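Local coordinates for protein S-adenosylmethionine:2-demethylmenaquinone methyltransferase (Geobacillus kaustophilus, PDB 2PCN) that belongs to the aldolase/RraA family and is found as an assembly of three chains, at residues Q78-E82 with R83-G87. Residues are numbered along the deposited sequence; the frame is centred on the assembly and turned at random.
Sequences QIACE and RGLAG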
# COMPACT_ATOMS: atom_id res chain seq x y z
N GLN A 78 -5.13 22.07 -7.14
CA GLN A 78 -4.91 23.45 -6.74
C GLN A 78 -6.23 24.22 -6.81
O GLN A 78 -6.54 25.02 -5.93
CB GLN A 78 -3.88 24.08 -7.67
CG GLN A 78 -3.49 25.50 -7.33
CD GLN A 78 -2.35 25.99 -8.20
OE1 GLN A 78 -2.50 26.14 -9.41
NE2 GLN A 78 -1.20 26.25 -7.59
N ILE A 79 -7.00 23.98 -7.86
CA ILE A 79 -8.29 24.64 -8.01
C ILE A 79 -9.17 24.26 -6.82
O ILE A 79 -9.84 25.11 -6.23
CB ILE A 79 -9.01 24.22 -9.32
CG1 ILE A 79 -8.20 24.69 -10.53
CG2 ILE A 79 -10.42 24.79 -9.36
CD1 ILE A 79 -8.76 24.21 -11.85
N ALA A 80 -9.14 22.98 -6.47
CA ALA A 80 -9.93 22.50 -5.34
C ALA A 80 -9.55 23.23 -4.06
O ALA A 80 -10.41 23.54 -3.23
CB ALA A 80 -9.74 20.99 -5.17
N CYS A 81 -8.26 23.52 -3.89
CA CYS A 81 -7.80 24.24 -2.70
C CYS A 81 -8.22 25.70 -2.75
O CYS A 81 -8.69 26.26 -1.76
CB CYS A 81 -6.28 24.17 -2.58
SG CYS A 81 -5.65 22.55 -2.13
N GLU A 82 -8.05 26.32 -3.91
CA GLU A 82 -8.40 27.73 -4.08
C GLU A 82 -9.89 28.01 -3.88
O GLU A 82 -10.26 29.09 -3.41
CB GLU A 82 -7.98 28.21 -5.47
CG GLU A 82 -6.52 27.95 -5.79
CD GLU A 82 -6.13 28.40 -7.19
OE1 GLU A 82 -6.98 28.33 -8.10
OE2 GLU A 82 -4.97 28.81 -7.38
N ARG A 83 -10.74 27.05 -4.23
CA ARG A 83 -12.18 27.26 -4.09
C ARG A 83 -12.76 26.66 -2.82
O ARG A 83 -13.98 26.59 -2.64
CB ARG A 83 -12.91 26.73 -5.34
CG ARG A 83 -12.37 27.34 -6.63
CD ARG A 83 -13.27 27.10 -7.83
NE ARG A 83 -14.60 27.66 -7.64
CZ ARG A 83 -15.67 26.96 -7.28
NH1 ARG A 83 -15.56 25.65 -7.06
NH2 ARG A 83 -16.84 27.56 -7.11
N GLY A 84 -11.88 26.22 -1.92
CA GLY A 84 -12.30 25.66 -0.65
C GLY A 84 -13.10 24.37 -0.65
O GLY A 84 -13.99 24.20 0.18
N LEU A 85 -12.80 23.46 -1.57
CA LEU A 85 -13.51 22.19 -1.60
C LEU A 85 -12.96 21.29 -0.49
O LEU A 85 -11.84 21.49 -0.02
CB LEU A 85 -13.35 21.52 -2.97
CG LEU A 85 -14.04 22.21 -4.16
CD1 LEU A 85 -13.50 23.62 -4.32
CD2 LEU A 85 -13.80 21.41 -5.43
N ALA A 86 -13.76 20.32 -0.05
CA ALA A 86 -13.35 19.40 1.01
C ALA A 86 -12.39 18.33 0.49
O ALA A 86 -11.41 18.00 1.15
CB ALA A 86 -14.58 18.74 1.63
N GLY A 87 -12.69 17.80 -0.69
CA GLY A 87 -11.83 16.78 -1.26
C GLY A 87 -12.38 16.14 -2.52
O GLY A 87 -13.43 16.54 -3.02
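A80 and L85 meet across a Schellman motif, the turn that ends helix 74-82 and sends the chain on toward strand 87-90. Its defining bond runs from L85 N back to A80 O, 2.9 Å and fairly straight at 162°. Inside it, G84 N reaches C81 O at 3.2 Å; here the donor stands well above the carbonyl plane, away from the lone pairs. The last ordinary helical bond, R83 N to I79 O at 2.9 Å, precedes both, so three successive carbonyls of the final turn each receive an N-H. G84, the C-prime residue, makes the reversal with a positive phi of 65°.

The apolar pair that usually accompanies this motif is A80 and L85. With CG beside its own backbone N (chi1 -68°), L85 lies over A80 and brings CD1 close to A80 O. Its other branch, CD2, approaches A80 CB at 4.1 Å. Alongside, I79 and R83 point the same way, CG2 of the isoleucine 4.0 Å from CD of the arginine, whose CG also passes I79 O.

Farther out, helix 44-52 and the loop after it cover this side: L85 rests on L50 and V53, and I79 on R47 and E51, whereas A80 turns to I105. Backbone bonds between G84 and G56, and between A86 and both T57 and G106, tie the turn to the residues before strand 58-62 and to strand 106-109. The side chain of R83 is bent at chi3, and its NH1 donates to two backbone carbonyls, L50 O near the end of helix 44-52 and V53 O just after it.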